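Local structure of conjugal transfer protein TRWB (Escherichia coli, 1E9R) at residues Q128-A131 against L132-V135; T140-A143 against E144-S148; Q320-V324 against Y325-E329. The protein couples the DNA substrate to the transfer machinery in bacterial conjugation, probably as a hexameric, ring-helicase-like P-loop NTPase that uses nucleotide hydrolysis to move DNA. All coordinates share one frame; numbering follows the deposited sequence.

How the contacts relate
Following the chain from its N terminus, the three contacts come in series. None nests in or crosses another, and none closes a long loop, because in each the two segments are consecutive. Contact 1 is the end of helix 126-134; a short connection leads to contact 2, the start of helix 141-163. These two touch, Val135 CG1 lying 3.7 Å from Ala147 CB, so the residue that leaves the first helix packs on the second. Contact 3 comes much later, at the glycine break between helices 318-325 and 327-334, just after the sheet strand 309-315. Its nearest atoms are about 6 Å from contact 2, and both contacts reach the second subunit.

Contact 1: residues Q128-A131 against L132-V135; sequences QRYA and LSVV
Leu132 N donates to Gln128 O at 3.1 Å, the first of three i to i+4 backbone bonds in the last two turns of helix 126-134. Val134 N continues the series to Tyr130 O, and Val135 N ends it on Ala131 O at 2.8 Å. Tyr130 O also takes a weak bond from Ser133 N, so two amides share one carbonyl near the helix end; Val135 then leaves helical angles.

Side-chain packing centres on Leu132. Gln128, with CG anti to the backbone N (chi1 170°) and a bend at chi2, sets NE2 in van der Waals contact with both leucine methyls, 3.6 Å from Leu132 CD1, while its OE1 is bonded to Arg155. With an alanine in place of Leu132 both methyls go, which would probably leave Gln128 NE2 without support and open a gap towards Arg137, Arg151 and Ala295. Val134 CG2 likewise touches Tyr130 O, at 3.3 Å.

Tyr130 OH lies over one face of the Arg129 guanidinium, 3.6 Å above its plane, and Arg129 NH1 forms a salt bridge with Asp126. Helix 252-269 supplies Asp264 for Ser133 OG, Thr268 O for Arg129 NH2 and Ser269 for Tyr130 OH, whereas Val134 and Val135 pack on helix 141-163, and Val135 also on helix 201-217.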
loop_
_atom_site.group_PDB
_atom_site.type_symbol
_atom_site.label_atom_id
_atom_site.label_comp_id
_atom_site.label_asym_id
_atom_site.label_seq_id
_atom_site.Cartn_x
_atom_site.Cartn_y
_atom_site.Cartn_z
ATOM N N GLN B 128 8.930 32.242 -11.470
ATOM C CA GLN B 128 8.541 30.877 -11.124
ATOM C C GLN B 128 9.707 30.173 -10.427
ATOM O O GLN B 128 9.542 29.407 -9.473
ATOM C CB GLN B 128 8.129 30.089 -12.375
ATOM C CG GLN B 128 7.941 28.580 -12.118
ATOM C CD GLN B 128 6.975 28.219 -10.943
ATOM O OE1 GLN B 128 6.459 29.095 -10.222
ATOM N NE2 GLN B 128 6.740 26.912 -10.759
ATOM N N ARG B 129 10.894 30.463 -10.923
ATOM C CA ARG B 129 12.116 29.906 -10.400
ATOM C C ARG B 129 12.240 30.108 -8.886
ATOM O O ARG B 129 12.544 29.176 -8.146
ATOM C CB ARG B 129 13.272 30.577 -11.131
ATOM C CG ARG B 129 14.590 29.915 -10.983
ATOM C CD ARG B 129 15.599 30.608 -11.864
ATOM N NE ARG B 129 16.941 30.125 -11.572
ATOM C CZ ARG B 129 18.056 30.764 -11.896
ATOM N NH1 ARG B 129 17.997 31.927 -12.535
ATOM N NH2 ARG B 129 19.231 30.241 -11.566
ATOM N N TYR B 130 11.991 31.326 -8.416
ATOM C CA TYR B 130 12.114 31.599 -6.988
ATOM C C TYR B 130 10.814 31.434 -6.218
ATOM O O TYR B 130 10.810 31.447 -4.989
ATOM C CB TYR B 130 12.747 32.984 -6.755
ATOM C CG TYR B 130 14.169 33.039 -7.273
ATOM C CD1 TYR B 130 15.189 32.355 -6.617
ATOM C CD2 TYR B 130 14.476 33.659 -8.487
ATOM C CE1 TYR B 130 16.478 32.270 -7.161
ATOM C CE2 TYR B 130 15.765 33.579 -9.038
ATOM C CZ TYR B 130 16.755 32.881 -8.370
ATOM O OH TYR B 130 18.013 32.766 -8.914
ATOM N N ALA B 131 9.711 31.269 -6.939
ATOM C CA ALA B 131 8.428 31.020 -6.289
ATOM C C ALA B 131 8.563 29.588 -5.734
ATOM O O ALA B 131 8.053 29.255 -4.663
ATOM C CB ALA B 131 7.305 31.097 -7.312
ATOM N N LEU B 132 9.283 28.760 -6.492
ATOM C CA LEU B 132 9.557 27.371 -6.144
ATOM C C LEU B 132 10.419 27.306 -4.882
ATOM O O LEU B 132 10.436 26.290 -4.199
ATOM C CB LEU B 132 10.302 26.704 -7.302
ATOM C CG LEU B 132 9.759 25.511 -8.082
ATOM C CD1 LEU B 132 8.292 25.333 -7.860
ATOM C CD2 LEU B 132 10.060 25.725 -9.547
ATOM N N SER B 133 11.139 28.388 -4.582
ATOM C CA SER B 133 12.006 28.457 -3.394
ATOM C C SER B 133 11.222 28.907 -2.173
ATOM O O SER B 133 11.413 28.395 -1.071
ATOM C CB SER B 133 13.156 29.441 -3.619
ATOM O OG SER B 133 13.985 29.030 -4.689
ATOM N N VAL B 134 10.341 29.879 -2.383
ATOM C CA VAL B 134 9.500 30.420 -1.317
ATOM C C VAL B 134 8.457 29.392 -0.894
ATOM O O VAL B 134 8.193 29.212 0.289
ATOM C CB VAL B 134 8.781 31.708 -1.790
ATOM C CG1 VAL B 134 7.835 32.210 -0.713
ATOM C CG2 VAL B 134 9.809 32.771 -2.141
ATOM N N VAL B 135 7.870 28.725 -1.880
ATOM C CA VAL B 135 6.860 27.704 -1.644
ATOM C C VAL B 135 7.421 26.326 -2.044
ATOM O O VAL B 135 7.211 25.847 -3.170
ATOM C CB VAL B 135 5.587 28.004 -2.471
ATOM C CG1 VAL B 135 4.494 27.009 -2.131
ATOM C CG2 VAL B 135 5.130 29.433 -2.210
#

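Contact 2: residues T140-A143 against E144-S148; sequences TDEA and EEWAS
Glu144 N donates to Thr140 O over 2.8 Å, opening the backbone bonding of helix 141-163. Ala147 N to Ala143 O (3.0 Å) and Trp146 N to Glu142 O repeat the pattern. Glu145 N is shared, bonded to Asp141 O and more weakly to Glu142 O. The side chain of Glu144 is anchored separately: bent at chi2, it turns back so that OE1 accepts from Gly138 N and OE2 makes salt bridges with Arg137 and Arg151. Two cationic partners on one oxygen would favour the charged carboxylate.

Thr140 is the N-cap. Its OG1 accepts from Ala143 N at 3.1 Å with a nearly straight N-H...O angle of 163°, satisfying an amide that has no preceding helical carbonyl to use. Asp141, Glu142, Glu144 and Glu145 crowd the first turns, where negative charge is likely to be favoured by the helix dipole, although Glu142 OE2 and Glu145 OE1 stand 5.1 Å apart as like charges. Glu145 OE2 is hydrogen-bonded to Tyr149 OH, one turn further along.

Packing is dominated by the indole. Over one face of the ring sit Glu142 O and Ala143 CA, the latter 3.7 Å above the plane of the Trp146 ring and offset toward the rim. With CG anti to the backbone N (chi1 -178°), the extended Glu142 chain brings CG and CD to the benzo rim from that same face, CG lying 3.5 Å from Trp146 CZ2, with carboxylate and ring planes 23° apart. Beyond this, Trp146 packs on Ser209 and Val213 of helix 201-217 and on Glu145 of a third subunit, while Glu145 meets Trp146 of a second subunit.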
loop_
_atom_site.group_PDB
_atom_site.type_symbol
_atom_site.label_atom_id
_atom_site.label_comp_id
_atom_site.label_asym_id
_atom_site.label_seq_id
_atom_site.Cartn_x
_atom_site.Cartn_y
_atom_site.Cartn_z
ATOM N N THR B 140 2.736 15.796 -0.003
ATOM C CA THR B 140 1.936 14.839 -0.783
ATOM C C THR B 140 1.535 15.419 -2.144
ATOM O O THR B 140 1.706 16.612 -2.398
ATOM C CB THR B 140 0.648 14.452 -0.032
ATOM O OG1 THR B 140 -0.222 15.590 0.042
ATOM C CG2 THR B 140 0.974 13.993 1.384
ATOM N N ASP B 141 1.000 14.575 -3.020
ATOM C CA ASP B 141 0.586 15.022 -4.346
ATOM C C ASP B 141 -0.463 16.129 -4.257
ATOM O O ASP B 141 -0.452 17.102 -5.026
ATOM C CB ASP B 141 0.039 13.839 -5.139
ATOM C CG ASP B 141 1.132 13.060 -5.865
ATOM O OD1 ASP B 141 2.257 13.584 -6.061
ATOM O OD2 ASP B 141 0.858 11.913 -6.260
ATOM N N GLU B 142 -1.370 15.982 -3.304
ATOM C CA GLU B 142 -2.405 16.968 -3.117
ATOM C C GLU B 142 -1.803 18.253 -2.558
ATOM O O GLU B 142 -2.120 19.346 -3.024
ATOM C CB GLU B 142 -3.477 16.424 -2.178
ATOM C CG GLU B 142 -4.630 17.385 -1.974
ATOM C CD GLU B 142 -5.786 16.786 -1.182
ATOM O OE1 GLU B 142 -5.559 16.285 -0.054
ATOM O OE2 GLU B 142 -6.928 16.832 -1.695
ATOM N N ALA B 143 -0.927 18.129 -1.566
ATOM C CA ALA B 143 -0.303 19.307 -0.970
ATOM C C ALA B 143 0.463 20.060 -2.034
ATOM O O ALA B 143 0.480 21.280 -2.039
ATOM C CB ALA B 143 0.633 18.907 0.158
ATOM N N GLU B 144 1.101 19.333 -2.941
ATOM C CA GLU B 144 1.846 19.987 -4.006
ATOM C C GLU B 144 0.886 20.686 -4.972
ATOM O O GLU B 144 1.242 21.692 -5.585
ATOM C CB GLU B 144 2.715 18.973 -4.757
ATOM C CG GLU B 144 3.390 19.510 -6.023
ATOM C CD GLU B 144 4.201 20.784 -5.807
ATOM O OE1 GLU B 144 4.578 21.094 -4.652
ATOM O OE2 GLU B 144 4.473 21.475 -6.814
ATOM N N GLU B 145 -0.326 20.152 -5.118
ATOM C CA GLU B 145 -1.303 20.776 -6.002
ATOM C C GLU B 145 -1.606 22.165 -5.432
ATOM O O GLU B 145 -1.614 23.161 -6.158
ATOM C CB GLU B 145 -2.587 19.942 -6.072
ATOM C CG GLU B 145 -3.639 20.506 -7.028
ATOM C CD GLU B 145 -5.056 19.971 -6.767
ATOM O OE1 GLU B 145 -5.208 19.091 -5.883
ATOM O OE2 GLU B 145 -6.015 20.434 -7.444
ATOM N N TRP B 146 -1.826 22.235 -4.120
ATOM C CA TRP B 146 -2.119 23.509 -3.481
ATOM C C TRP B 146 -0.954 24.472 -3.608
ATOM O O TRP B 146 -1.147 25.651 -3.926
ATOM C CB TRP B 146 -2.428 23.324 -2.002
ATOM C CG TRP B 146 -3.516 22.369 -1.739
ATOM C CD1 TRP B 146 -4.567 22.071 -2.556
ATOM C CD2 TRP B 146 -3.693 21.595 -0.554
ATOM N NE1 TRP B 146 -5.389 21.154 -1.952
ATOM C CE2 TRP B 146 -4.876 20.844 -0.721
ATOM C CE3 TRP B 146 -2.965 21.462 0.639
ATOM C CZ2 TRP B 146 -5.349 19.968 0.259
ATOM C CZ3 TRP B 146 -3.433 20.593 1.614
ATOM C CH2 TRP B 146 -4.616 19.854 1.418
ATOM N N ALA B 147 0.252 23.972 -3.341
ATOM C CA ALA B 147 1.455 24.801 -3.417
ATOM C C ALA B 147 1.527 25.374 -4.819
ATOM O O ALA B 147 1.933 26.511 -5.025
ATOM C CB ALA B 147 2.704 23.961 -3.119
ATOM N N SER B 148 1.106 24.566 -5.782
ATOM C CA SER B 148 1.104 24.965 -7.175
ATOM C C SER B 148 0.245 26.211 -7.365
ATOM O O SER B 148 0.652 27.157 -8.040
ATOM C CB SER B 148 0.573 23.817 -8.020
ATOM O OG SER B 148 0.334 24.234 -9.351
#

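Contact 3: residues Q320-V324 against Y325-E329; sequences QLDDV and YGVKE
Tyr325 N donates to Leu321 O at 2.9 Å and almost straight (173°), satisfying the last amide of helix 318-325. The next amide, Gly326 N, makes a weak, bent bond to Asp322 O, and a doubtful one, since the place of that oxygen is uncertain. A water also bridges the turn, donating to Asp322 OD1 at 2.5 Å and to Val327 O at 2.8 Å. Two salt bridges run between subunits: Asp322 OD2 with Lys328 of a third subunit, and Lys328 of this chain with Asp322 of a second subunit. Asp323 OD2 forms a salt bridge with Lys139 of its own chain.

Gly326 has positive phi (96°), so one glycine is both the exit from helix 318-325 and the N-cap position of helix 327-334; a side chain there would run into the carbonyl oxygen of Tyr325.

Tyr325 is satisfied on both its oxygens: OH accepts from Leu294 N, and the backbone O from Lys293 NZ. With CG anti to the backbone N (chi1 -171°), Leu321 extends CD1 obliquely to the ring, 3.5 Å from Tyr325 CD1. Val324 lies beside the tyrosine, with CG1 at 3.8 Å from Tyr325 CD1. Val327 CG2 touches Asp322 CB at 4.0 Å.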
loop_
_atom_site.group_PDB
_atom_site.type_symbol
_atom_site.label_atom_id
_atom_site.label_comp_id
_atom_site.label_asym_id
_atom_site.label_seq_id
_atom_site.Cartn_x
_atom_site.Cartn_y
_atom_site.Cartn_z
ATOM N N GLN B 320 13.134 9.864 8.268
ATOM C CA GLN B 320 12.601 11.216 8.290
ATOM C C GLN B 320 12.679 11.826 6.912
ATOM O O GLN B 320 11.797 12.587 6.523
ATOM C CB GLN B 320 13.380 12.085 9.262
ATOM C CG GLN B 320 12.688 13.382 9.589
ATOM C CD GLN B 320 13.544 14.292 10.463
ATOM O OE1 GLN B 320 14.524 13.849 11.099
ATOM N NE2 GLN B 320 13.176 15.575 10.509
ATOM N N LEU B 321 13.738 11.495 6.176
ATOM C CA LEU B 321 13.922 12.008 4.819
ATOM C C LEU B 321 12.846 11.435 3.890
ATOM O O LEU B 321 12.375 12.110 2.964
ATOM C CB LEU B 321 15.301 11.622 4.297
ATOM C CG LEU B 321 15.675 12.283 2.973
ATOM C CD1 LEU B 321 15.789 13.797 3.181
ATOM C CD2 LEU B 321 16.986 11.680 2.448
ATOM N N ASP B 322 12.472 10.178 4.134
ATOM C CA ASP B 322 11.449 9.530 3.324
ATOM C C ASP B 322 10.160 10.264 3.570
ATOM O O ASP B 322 9.362 10.457 2.661
ATOM C CB ASP B 322 11.256 8.060 3.714
ATOM C CG ASP B 322 12.394 7.167 3.241
ATOM O OD1 ASP B 322 13.085 7.544 2.273
ATOM O OD2 ASP B 322 12.586 6.077 3.829
ATOM N N ASP B 323 9.964 10.685 4.812
ATOM C CA ASP B 323 8.755 11.398 5.174
ATOM C C ASP B 323 8.651 12.766 4.498
ATOM O O ASP B 323 7.568 13.196 4.118
ATOM C CB ASP B 323 8.688 11.550 6.690
ATOM C CG ASP B 323 7.275 11.560 7.198
ATOM O OD1 ASP B 323 6.532 10.610 6.873
ATOM O OD2 ASP B 323 6.905 12.504 7.919
ATOM N N VAL B 324 9.779 13.446 4.341
ATOM C CA VAL B 324 9.796 14.766 3.709
ATOM C C VAL B 324 9.710 14.718 2.174
ATOM O O VAL B 324 8.902 15.422 1.568
ATOM C CB VAL B 324 11.086 15.557 4.117
ATOM C CG1 VAL B 324 11.131 16.921 3.431
ATOM C CG2 VAL B 324 11.123 15.722 5.620
ATOM N N TYR B 325 10.541 13.882 1.560
ATOM C CA TYR B 325 10.598 13.774 0.109
ATOM C C TYR B 325 9.789 12.639 -0.476
ATOM O O TYR B 325 9.484 12.632 -1.677
ATOM C CB TYR B 325 12.049 13.604 -0.347
ATOM C CG TYR B 325 12.885 14.843 -0.218
ATOM C CD1 TYR B 325 13.459 15.201 1.002
ATOM C CD2 TYR B 325 13.078 15.687 -1.315
ATOM C CE1 TYR B 325 14.203 16.369 1.126
ATOM C CE2 TYR B 325 13.820 16.862 -1.199
ATOM C CZ TYR B 325 14.375 17.194 0.021
ATOM O OH TYR B 325 15.094 18.360 0.137
ATOM N N GLY B 326 9.443 11.674 0.364
ATOM C CA GLY B 326 8.718 10.521 -0.132
ATOM C C GLY B 326 9.793 9.487 -0.366
ATOM O O GLY B 326 10.938 9.844 -0.634
ATOM N N VAL B 327 9.448 8.214 -0.275
ATOM C CA VAL B 327 10.446 7.171 -0.441
ATOM C C VAL B 327 11.261 7.187 -1.749
ATOM O O VAL B 327 12.483 7.101 -1.714
ATOM C CB VAL B 327 9.789 5.788 -0.237
ATOM C CG1 VAL B 327 10.812 4.690 -0.411
ATOM C CG2 VAL B 327 9.185 5.722 1.161
ATOM N N LYS B 328 10.601 7.309 -2.894
ATOM C CA LYS B 328 11.309 7.298 -4.172
ATOM C C LYS B 328 12.290 8.443 -4.309
ATOM O O LYS B 328 13.480 8.245 -4.540
ATOM C CB LYS B 328 10.323 7.362 -5.350
ATOM C CG LYS B 328 9.365 6.186 -5.473
ATOM C CD LYS B 328 10.105 4.891 -5.695
ATOM C CE LYS B 328 9.143 3.742 -5.895
ATOM N NZ LYS B 328 9.887 2.460 -6.017
ATOM N N GLU B 329 11.777 9.652 -4.167
ATOM C CA GLU B 329 12.594 10.833 -4.318
ATOM C C GLU B 329 13.700 10.940 -3.271
ATOM O O GLU B 329 14.768 11.483 -3.543
ATOM C CB GLU B 329 11.680 12.046 -4.293
ATOM C CG GLU B 329 12.352 13.329 -4.682
ATOM C CD GLU B 329 11.359 14.388 -5.130
ATOM O OE1 GLU B 329 10.177 14.042 -5.395
ATOM O OE2 GLU B 329 11.775 15.564 -5.225
HETATM O O HOH W 1 14.044 6.171 0.420
#